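Long-range contacts in agmatine N-acetyltransferase (Drosophila melanogaster, PDB 7CIW), which transfers the acetyl group of acetyl-CoA to agmatine and is captured here with coenzyme A and the product N-acetylagmatine: residues R12-G17 / C62-H67; Q21-L26 / F52-V57; N184-V189 / E207-F212. The protein carries 1 engineered substitution. All blocks are in the same frame, centred on the assembly; numbering follows the deposited sequence.

Overall arrangement
Contacts 1 and 3 pair antiparallel strands towards the two ends of the same mixed GNAT sheet, their centres about 29 Å apart on opposite sides of the chain's centre. Both are partly buried and rely on backbone hydrogen bonds; contact 3 adds a salt bridge, a tyrosine ring laid against the backbone and more bridging waters than the single one of contact 1. Contact 2 is buried and joins two helical segments by apolar side chains alone. It touches contact 1, centre to centre about 10 Å, because helix 19-30 follows strand 10-13 and helix 47-54 precedes strand 62-67. Val14 and Cys62 of contact 1 pack against Val57 and Asn56 of contact 2, whereas contact 3 touches neither.

Contact 1: R12-G17 / C62-H67; sequences RQVDVG and CFVALH
Arg12 and Gln13 pair with Val64 and Phe63 in the N-terminal half of the GNAT sheet, where strand 10-13 runs antiparallel to strand 62-67. Arg12 and Val64 form a hydrogen-bonded pair: Arg12 N donates to Val64 O and Val64 N to Arg12 O, each over 2.8 Å and nearly along the C=O axis. Gln13 and Phe63 are the non-hydrogen-bonded pair beside it. Past the strand's end one more bond follows, Val14 N to Cys62 O (2.9 Å), its donor standing 35° out of the carbonyl plane. The two faces differ. On that of Gln13, the Phe63 ring presents CE1 to Gln13 CB at 4.0 Å and has Arg12 O at its edge; beyond, it packs on Leu146, Thr149, Val150 and Arg153 of helix 142-156. With chi1 -175° and an extended chain, Gln13 carries its amide away from the ring, and NE2 bonds to Gly60 O. Without the Phe63 ring, as with an alanine here, the sheet would probably lose its packing on helix 142-156 and Gln13 CB its aromatic neighbour. On the opposite face Val14 CG2 meets Val64 CG1 at 3.6 Å, the two side chains crossing at about a right angle, and Leu22 of helix 19-30 lies against both valines. Farther along this face the bent chain of Arg12 brings CG within 3.6 Å of Leu66 CD1. Where the strands part, water 1 accepts from Cys62 N over 3.1 Å and lies 3.1 Å from Val14 O, to which it can donate.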
loop_
_atom_site.group_PDB
_atom_site.type_symbol
_atom_site.label_atom_id
_atom_site.label_comp_id
_atom_site.label_asym_id
_atom_site.label_seq_id
_atom_site.Cartn_x
_atom_site.Cartn_y
_atom_site.Cartn_z
ATOM N N ARG A 12 -13.350 10.038 4.655
ATOM C CA ARG A 12 -13.749 10.714 3.429
ATOM C C ARG A 12 -12.940 10.174 2.262
ATOM O O ARG A 12 -11.822 9.687 2.424
ATOM C CB ARG A 12 -13.539 12.235 3.503
ATOM C CG ARG A 12 -14.167 12.907 4.701
ATOM C CD ARG A 12 -15.644 13.165 4.463
ATOM N NE ARG A 12 -15.899 14.032 3.311
ATOM C CZ ARG A 12 -15.790 15.360 3.329
ATOM N NH1 ARG A 12 -15.434 15.983 4.444
ATOM N NH2 ARG A 12 -16.041 16.064 2.231
ATOM N N GLN A 13 -13.511 10.304 1.074
ATOM C CA GLN A 13 -12.781 10.001 -0.146
ATOM C C GLN A 13 -11.871 11.168 -0.497
ATOM O O GLN A 13 -12.269 12.333 -0.398
ATOM C CB GLN A 13 -13.763 9.728 -1.282
ATOM C CG GLN A 13 -13.147 9.289 -2.590
ATOM C CD GLN A 13 -14.211 9.132 -3.658
ATOM O OE1 GLN A 13 -14.732 10.117 -4.172
ATOM N NE2 GLN A 13 -14.562 7.894 -3.969
ATOM N N VAL A 14 -10.639 10.853 -0.899
ATOM C CA VAL A 14 -9.725 11.887 -1.371
ATOM C C VAL A 14 -10.196 12.378 -2.731
ATOM O O VAL A 14 -10.377 11.586 -3.666
ATOM C CB VAL A 14 -8.289 11.352 -1.448
ATOM C CG1 VAL A 14 -7.336 12.446 -1.926
ATOM C CG2 VAL A 14 -7.854 10.812 -0.098
ATOM N N ASP A 15 -10.382 13.684 -2.856
ATOM C CA ASP A 15 -10.893 14.249 -4.093
ATOM C C ASP A 15 -9.754 14.727 -4.981
ATOM O O ASP A 15 -8.716 15.187 -4.496
ATOM C CB ASP A 15 -11.853 15.404 -3.811
ATOM C CG ASP A 15 -12.489 15.940 -5.073
ATOM O OD1 ASP A 15 -12.347 17.153 -5.343
ATOM O OD2 ASP A 15 -13.114 15.137 -5.805
ATOM N N VAL A 16 -9.955 14.603 -6.291
ATOM C CA VAL A 16 -8.984 15.091 -7.259
ATOM C C VAL A 16 -8.944 16.610 -7.139
ATOM O O VAL A 16 -9.870 17.306 -7.568
ATOM C CB VAL A 16 -9.334 14.620 -8.684
ATOM C CG1 VAL A 16 -8.944 13.157 -8.858
ATOM C CG2 VAL A 16 -10.828 14.791 -8.953
ATOM N N GLY A 17 -7.890 17.132 -6.513
ATOM C CA GLY A 17 -7.850 18.532 -6.135
ATOM C C GLY A 17 -7.865 18.697 -4.629
ATOM O O GLY A 17 -8.591 19.533 -4.082
ATOM N N CYS A 62 -9.135 6.037 -2.812
ATOM C CA CYS A 62 -8.222 6.568 -1.812
ATOM C C CYS A 62 -9.049 7.272 -0.747
ATOM O O CYS A 62 -9.945 8.055 -1.084
ATOM C CB CYS A 62 -7.243 7.539 -2.459
ATOM S SG CYS A 62 -6.120 6.728 -3.600
ATOM N N PHE A 63 -8.789 6.963 0.528
ATOM C CA PHE A 63 -9.610 7.468 1.621
ATOM C C PHE A 63 -8.739 8.004 2.746
ATOM O O PHE A 63 -7.622 7.538 2.961
ATOM C CB PHE A 63 -10.550 6.377 2.164
ATOM C CG PHE A 63 -11.475 5.824 1.124
ATOM C CD1 PHE A 63 -12.709 6.403 0.901
ATOM C CD2 PHE A 63 -11.099 4.737 0.360
ATOM C CE1 PHE A 63 -13.564 5.900 -0.072
ATOM C CE2 PHE A 63 -11.944 4.226 -0.608
ATOM C CZ PHE A 63 -13.175 4.817 -0.828
ATOM N N VAL A 64 -9.268 9.000 3.463
ATOM C CA VAL A 64 -8.591 9.550 4.629
ATOM C C VAL A 64 -9.541 9.591 5.814
ATOM O O VAL A 64 -10.760 9.709 5.663
ATOM C CB VAL A 64 -8.023 10.959 4.356
ATOM C CG1 VAL A 64 -6.874 10.876 3.360
ATOM C CG2 VAL A 64 -9.114 11.913 3.864
ATOM N N ALA A 65 -8.964 9.503 7.007
ATOM C CA ALA A 65 -9.674 9.794 8.245
ATOM C C ALA A 65 -9.320 11.207 8.692
ATOM O O ALA A 65 -8.138 11.569 8.739
ATOM C CB ALA A 65 -9.314 8.781 9.335
ATOM N N LEU A 66 -10.348 11.999 8.989
ATOM C CA LEU A 66 -10.231 13.412 9.318
ATOM C C LEU A 66 -10.619 13.639 10.768
ATOM O O LEU A 66 -11.590 13.056 11.254
ATOM C CB LEU A 66 -11.154 14.268 8.445
ATOM C CG LEU A 66 -10.908 14.416 6.958
ATOM C CD1 LEU A 66 -12.000 15.301 6.342
ATOM C CD2 LEU A 66 -9.536 15.014 6.742
ATOM N N HIS A 67 -9.870 14.510 11.435
ATOM C CA HIS A 67 -10.176 14.963 12.788
ATOM C C HIS A 67 -9.861 16.453 12.823
ATOM O O HIS A 67 -8.699 16.839 12.685
ATOM C CB HIS A 67 -9.363 14.187 13.826
ATOM C CG HIS A 67 -9.433 14.765 15.203
ATOM N ND1 HIS A 67 -10.545 14.633 16.007
ATOM C CD2 HIS A 67 -8.536 15.489 15.913
ATOM C CE1 HIS A 67 -10.328 15.250 17.157
ATOM N NE2 HIS A 67 -9.117 15.777 17.124
HETATM O O HOH W 1 -9.652 8.681 -4.333
#

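Contact 2: Q21-L26 / F52-V57; sequences QLMTFL and FLLSNV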
loop_
_atom_site.group_PDB
_atom_site.type_symbol
_atom_site.label_atom_id
_atom_site.label_comp_id
_atom_site.label_asym_id
_atom_site.label_seq_id
_atom_site.Cartn_x
_atom_site.Cartn_y
_atom_site.Cartn_z
ATOM N N GLN A 21 -2.785 17.795 0.706
ATOM C CA GLN A 21 -2.934 17.423 2.105
ATOM C C GLN A 21 -2.649 15.942 2.303
ATOM O O GLN A 21 -2.016 15.551 3.286
ATOM C CB GLN A 21 -4.343 17.763 2.592
ATOM C CG GLN A 21 -4.579 19.252 2.846
ATOM C CD GLN A 21 -3.391 19.937 3.493
ATOM O OE1 GLN A 21 -2.863 19.474 4.506
ATOM N NE2 GLN A 21 -2.951 21.050 2.898
ATOM N N LEU A 22 -3.113 15.102 1.374
ATOM C CA LEU A 22 -2.846 13.668 1.472
ATOM C C LEU A 22 -1.354 13.390 1.434
ATOM O O LEU A 22 -0.834 12.609 2.235
ATOM C CB LEU A 22 -3.551 12.921 0.336
ATOM C CG LEU A 22 -3.129 11.462 0.115
ATOM C CD1 LEU A 22 -3.475 10.611 1.342
ATOM C CD2 LEU A 22 -3.798 10.883 -1.139
ATOM N N MET A 23 -0.649 14.009 0.491
ATOM C CA MET A 23 0.787 13.765 0.393
ATOM C C MET A 23 1.519 14.305 1.617
ATOM O O MET A 23 2.470 13.686 2.098
ATOM C CB MET A 23 1.333 14.382 -0.894
ATOM C CG MET A 23 2.802 14.060 -1.158
ATOM S SD MET A 23 3.236 12.310 -0.999
ATOM C CE MET A 23 2.179 11.590 -2.253
ATOM N N THR A 24 1.078 15.447 2.152
ATOM C CA THR A 24 1.699 15.963 3.365
ATOM C C THR A 24 1.570 14.976 4.520
ATOM O O THR A 24 2.541 14.743 5.256
ATOM C CB THR A 24 1.080 17.318 3.707
ATOM O OG1 THR A 24 1.402 18.229 2.651
ATOM C CG2 THR A 24 1.626 17.856 5.023
ATOM N N PHE A 25 0.389 14.364 4.682
ATOM C CA PHE A 25 0.239 13.330 5.707
ATOM C C PHE A 25 1.156 12.145 5.424
ATOM O O PHE A 25 1.830 11.638 6.327
ATOM C CB PHE A 25 -1.215 12.856 5.801
ATOM C CG PHE A 25 -1.372 11.604 6.617
ATOM C CD1 PHE A 25 -1.400 11.667 8.002
ATOM C CD2 PHE A 25 -1.435 10.358 6.003
ATOM C CE1 PHE A 25 -1.508 10.507 8.765
ATOM C CE2 PHE A 25 -1.546 9.200 6.765
ATOM C CZ PHE A 25 -1.580 9.284 8.144
ATOM N N LEU A 26 1.171 11.668 4.175
ATOM C CA LEU A 26 2.001 10.511 3.848
ATOM C C LEU A 26 3.470 10.784 4.143
ATOM O O LEU A 26 4.178 9.915 4.658
ATOM C CB LEU A 26 1.810 10.116 2.383
ATOM C CG LEU A 26 0.428 9.595 1.987
ATOM C CD1 LEU A 26 0.364 9.358 0.479
ATOM C CD2 LEU A 26 0.098 8.308 2.743
ATOM N N PHE A 52 3.151 8.169 -8.212
ATOM C CA PHE A 52 2.405 6.933 -8.410
ATOM C C PHE A 52 1.292 6.793 -7.382
ATOM O O PHE A 52 0.161 6.425 -7.725
ATOM C CB PHE A 52 3.308 5.713 -8.337
ATOM C CG PHE A 52 2.524 4.440 -8.229
ATOM C CD1 PHE A 52 1.699 4.047 -9.275
ATOM C CD2 PHE A 52 2.521 3.697 -7.066
ATOM C CE1 PHE A 52 0.935 2.898 -9.190
ATOM C CE2 PHE A 52 1.750 2.539 -6.974
ATOM C CZ PHE A 52 0.956 2.149 -8.044
ATOM N N LEU A 53 1.597 7.049 -6.109
ATOM C CA LEU A 53 0.539 6.984 -5.105
ATOM C C LEU A 53 -0.608 7.903 -5.485
ATOM O O LEU A 53 -1.778 7.497 -5.478
ATOM C CB LEU A 53 1.091 7.338 -3.720
ATOM C CG LEU A 53 1.931 6.241 -3.060
ATOM C CD1 LEU A 53 2.120 6.529 -1.576
ATOM C CD2 LEU A 53 1.291 4.870 -3.268
ATOM N N LEU A 54 -0.289 9.142 -5.872
ATOM C CA LEU A 54 -1.341 10.095 -6.183
ATOM C C LEU A 54 -2.072 9.742 -7.471
ATOM O O LEU A 54 -3.213 10.177 -7.657
ATOM C CB LEU A 54 -0.752 11.504 -6.261
ATOM C CG LEU A 54 -0.247 12.044 -4.920
ATOM C CD1 LEU A 54 0.280 13.479 -5.104
ATOM C CD2 LEU A 54 -1.336 11.981 -3.826
ATOM N N SER A 55 -1.454 8.949 -8.350
ATOM C CA SER A 55 -2.133 8.525 -9.569
ATOM C C SER A 55 -3.342 7.641 -9.287
ATOM O O SER A 55 -4.128 7.377 -10.202
ATOM C CB SER A 55 -1.158 7.793 -10.494
ATOM O OG SER A 55 -0.888 6.474 -10.053
ATOM N N ASN A 56 -3.514 7.180 -8.051
ATOM C CA ASN A 56 -4.673 6.378 -7.702
ATOM C C ASN A 56 -5.862 7.209 -7.263
ATOM O O ASN A 56 -6.973 6.675 -7.193
ATOM C CB ASN A 56 -4.305 5.385 -6.592
ATOM C CG ASN A 56 -3.298 4.392 -7.046
ATOM O OD1 ASN A 56 -3.617 3.464 -7.793
ATOM N ND2 ASN A 56 -2.052 4.583 -6.629
ATOM N N VAL A 57 -5.654 8.495 -6.967
ATOM C CA VAL A 57 -6.761 9.334 -6.500
ATOM C C VAL A 57 -7.910 9.390 -7.497
ATOM O O VAL A 57 -9.071 9.316 -7.068
ATOM C CB VAL A 57 -6.237 10.719 -6.094
ATOM C CG1 VAL A 57 -7.398 11.663 -5.775
ATOM C CG2 VAL A 57 -5.304 10.574 -4.887
#
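The carbonyl O of Leu53, a residue whose side chain meets Leu26, is gripped twice by Asn56: by the backbone N and by the amide ND2, each at 3.1 Å and both from the same face of the carbonyl plane. The side-chain donor stands 37° above that plane, while the oxygen lies close to the plane of the Asn56 amide, which fixes the rotation of that group and sets ND2 over one face of the Phe52 ring, near its rim. One residue back, Ser55 OG donates to Phe52 O at 2.6 Å. These bonds tie the Ser55 and Asn56 side chains, both within the type I turn from Leu54 to Val57, back to the carbonyls of Phe52 and Leu53.

Across to helix 19-30 everything is apolar, and no hydrogen bond crosses. The Met23 chain leaves its helix with CG anti to the backbone N (chi1 -174°) and then folds at chi2 and chi3, bringing its methyl over the branch of Leu54: CE is 3.6 Å from CG, with both delta carbons of that leucine close by. Leu22 CD2 touches two groups, Leu54 CD2 at 3.8 Å and Val57 CG2 at 4.1 Å, its side chain running antiparallel alongside both. A turn further along, Leu26 CD1 meets Leu53 CD1 at 3.9 Å. Tyr31 packs on both Met23 and Leu53. Helices 19-30 and 47-54 come in the chain between strands 10-13 and 62-67, as the helices after the first strand do in the GNAT fold, and the Leu53 side chain lies about 4 Å from the bound N-acetylagmatine.

Contact 3: N184-V189 / E207-F212; sequences NTLRYV and ESVQTF
Tyr188 lays its ring against the backbone of Ser208: the CA of Ser208 sits over one face, and Tyr188 CE2 comes within 3.3 Å of Ser208 N. The hydroxyl bonds to the O of Thr167, a residue of the coenzyme A site; Tyr188 N donates to Glu207 O at 3.1 Å, so both ends of the tyrosine are tied down. Arg187 and Glu207 run side by side, pointing the same way, and end in a salt bridge, NH2 to OE1, whose modelled length of 2.5 Å is doubtful. Guanidinium and carboxylate are turned 75° against each other. NH2 alone approaches OE1, and one guanidinium face lies toward Glu207 O.

On the face of Thr185 and Ser208, Thr185 CG2 touches Ser208 CB at 3.7 Å. Thr185 and Gln210 also lie alongside each other, and water 3 bridges Thr185 OG1 and Gln210 OE1. On the other face Val209 points CG1 between its own N and carbonyl carbon (chi1 48°), which puts that methyl 3.7 Å from Leu186 CB; Val110 of helix 99-114 packs on the valine. Water 2 joins three groups on this side, accepting from Asn184 ND2 and donating to Val209 O and Thr211 OG1, while Thr211 OG1 also bonds to Asp165. In the backbone, Leu186 and Val209 exchange bonds of 3.0 and 2.9 Å, and Thr211 N donates to Asn184 O. Backbone bonds also join Gln210 with Cys166 and Phe212 with Val164: the last strand, 208-215, is inserted between strands 161-166 and 181-187, as in the C-terminal half of the GNAT fold.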
loop_
_atom_site.group_PDB
_atom_site.type_symbol
_atom_site.label_atom_id
_atom_site.label_comp_id
_atom_site.label_asym_id
_atom_site.label_seq_id
_atom_site.Cartn_x
_atom_site.Cartn_y
_atom_site.Cartn_z
ATOM N N ASN A 184 1.931 -15.123 0.147
ATOM C CA ASN A 184 3.330 -15.036 -0.272
ATOM C C ASN A 184 4.168 -14.354 0.796
ATOM O O ASN A 184 3.733 -13.375 1.397
ATOM C CB ASN A 184 3.486 -14.260 -1.587
ATOM C CG ASN A 184 4.845 -14.495 -2.249
ATOM O OD1 ASN A 184 5.102 -15.571 -2.775
ATOM N ND2 ASN A 184 5.705 -13.481 -2.233
ATOM N N THR A 185 5.398 -14.846 0.974
ATOM C CA THR A 185 6.373 -14.254 1.874
ATOM C C THR A 185 7.699 -14.131 1.139
ATOM O O THR A 185 8.181 -15.104 0.549
ATOM C CB THR A 185 6.556 -15.094 3.147
ATOM O OG1 THR A 185 5.283 -15.287 3.789
ATOM C CG2 THR A 185 7.522 -14.426 4.108
ATOM N N LEU A 186 8.271 -12.938 1.159
ATOM C CA LEU A 186 9.603 -12.714 0.611
ATOM C C LEU A 186 10.435 -12.032 1.681
ATOM O O LEU A 186 10.130 -10.903 2.074
ATOM C CB LEU A 186 9.542 -11.868 -0.660
ATOM C CG LEU A 186 10.862 -11.412 -1.282
ATOM C CD1 LEU A 186 11.785 -12.598 -1.504
ATOM C CD2 LEU A 186 10.564 -10.676 -2.593
ATOM N N ARG A 187 11.486 -12.708 2.151
ATOM C CA ARG A 187 12.357 -12.136 3.166
ATOM C C ARG A 187 13.298 -11.113 2.554
ATOM O O ARG A 187 13.860 -11.334 1.478
ATOM C CB ARG A 187 13.179 -13.222 3.855
ATOM C CG ARG A 187 12.341 -14.266 4.557
ATOM C CD ARG A 187 13.231 -15.150 5.428
ATOM N NE ARG A 187 13.024 -14.863 6.847
ATOM C CZ ARG A 187 13.845 -14.132 7.597
ATOM N NH1 ARG A 187 14.946 -13.608 7.073
ATOM N NH2 ARG A 187 13.565 -13.921 8.875
ATOM N N TYR A 188 13.490 -9.999 3.262
ATOM C CA TYR A 188 14.286 -8.916 2.695
ATOM C C TYR A 188 15.731 -9.330 2.483
ATOM O O TYR A 188 16.358 -8.887 1.514
ATOM C CB TYR A 188 14.225 -7.676 3.587
ATOM C CG TYR A 188 12.828 -7.106 3.680
ATOM C CD1 TYR A 188 12.155 -6.695 2.545
ATOM C CD2 TYR A 188 12.183 -7.005 4.898
ATOM C CE1 TYR A 188 10.883 -6.182 2.622
ATOM C CE2 TYR A 188 10.902 -6.487 4.985
ATOM C CZ TYR A 188 10.262 -6.085 3.836
ATOM O OH TYR A 188 8.987 -5.565 3.905
ATOM N N VAL A 189 16.276 -10.179 3.360
ATOM C CA VAL A 189 17.664 -10.609 3.176
ATOM C C VAL A 189 17.843 -11.461 1.925
ATOM O O VAL A 189 18.976 -11.619 1.447
ATOM C CB VAL A 189 18.182 -11.398 4.390
ATOM C CG1 VAL A 189 18.237 -10.516 5.620
ATOM C CG2 VAL A 189 17.332 -12.631 4.641
ATOM N N GLU A 207 10.898 -8.273 8.852
ATOM C CA GLU A 207 11.836 -9.176 8.209
ATOM C C GLU A 207 11.419 -9.606 6.813
ATOM O O GLU A 207 12.249 -10.169 6.094
ATOM C CB GLU A 207 12.027 -10.443 9.052
ATOM C CG GLU A 207 12.459 -10.209 10.469
ATOM C CD GLU A 207 12.496 -11.505 11.250
ATOM O OE1 GLU A 207 13.187 -12.446 10.801
ATOM O OE2 GLU A 207 11.827 -11.588 12.305
ATOM N N SER A 208 10.168 -9.378 6.416
ATOM C CA SER A 208 9.674 -9.896 5.147
ATOM C C SER A 208 8.525 -9.032 4.658
ATOM O O SER A 208 7.907 -8.298 5.436
ATOM C CB SER A 208 9.184 -11.333 5.293
ATOM O OG SER A 208 8.102 -11.360 6.212
ATOM N N VAL A 209 8.234 -9.128 3.363
ATOM C CA VAL A 209 6.988 -8.604 2.818
ATOM C C VAL A 209 6.026 -9.779 2.689
ATOM O O VAL A 209 6.339 -10.798 2.057
ATOM C CB VAL A 209 7.197 -7.865 1.479
ATOM C CG1 VAL A 209 8.049 -8.670 0.505
ATOM C CG2 VAL A 209 5.842 -7.451 0.846
ATOM N N GLN A 210 4.871 -9.654 3.326
ATOM C CA GLN A 210 3.861 -10.704 3.360
ATOM C C GLN A 210 2.636 -10.210 2.606
ATOM O O GLN A 210 2.012 -9.229 3.021
ATOM C CB GLN A 210 3.491 -11.049 4.797
ATOM C CG GLN A 210 4.652 -11.568 5.615
ATOM C CD GLN A 210 4.242 -11.810 7.031
ATOM O OE1 GLN A 210 3.750 -12.883 7.356
ATOM N NE2 GLN A 210 4.411 -10.807 7.883
ATOM N N THR A 211 2.292 -10.890 1.517
ATOM C CA THR A 211 1.154 -10.480 0.705
ATOM C C THR A 211 -0.096 -11.226 1.144
ATOM O O THR A 211 -0.088 -12.456 1.240
ATOM C CB THR A 211 1.436 -10.732 -0.771
ATOM O OG1 THR A 211 2.578 -9.961 -1.151
ATOM C CG2 THR A 211 0.246 -10.297 -1.632
ATOM N N PHE A 212 -1.163 -10.471 1.404
ATOM C CA PHE A 212 -2.441 -11.012 1.844
ATOM C C PHE A 212 -3.528 -10.643 0.842
ATOM O O PHE A 212 -3.451 -9.604 0.172
ATOM C CB PHE A 212 -2.836 -10.459 3.212
ATOM C CG PHE A 212 -2.003 -10.961 4.359
ATOM C CD1 PHE A 212 -0.763 -10.397 4.652
ATOM C CD2 PHE A 212 -2.491 -11.961 5.182
ATOM C CE1 PHE A 212 -0.023 -10.845 5.733
ATOM C CE2 PHE A 212 -1.756 -12.416 6.257
ATOM C CZ PHE A 212 -0.519 -11.862 6.532
HETATM O O HOH W 2 5.178 -11.045 -0.681
HETATM O O HOH W 3 5.226 -15.134 6.677
HETATM O O HOH W 4 14.929 -10.456 6.174
#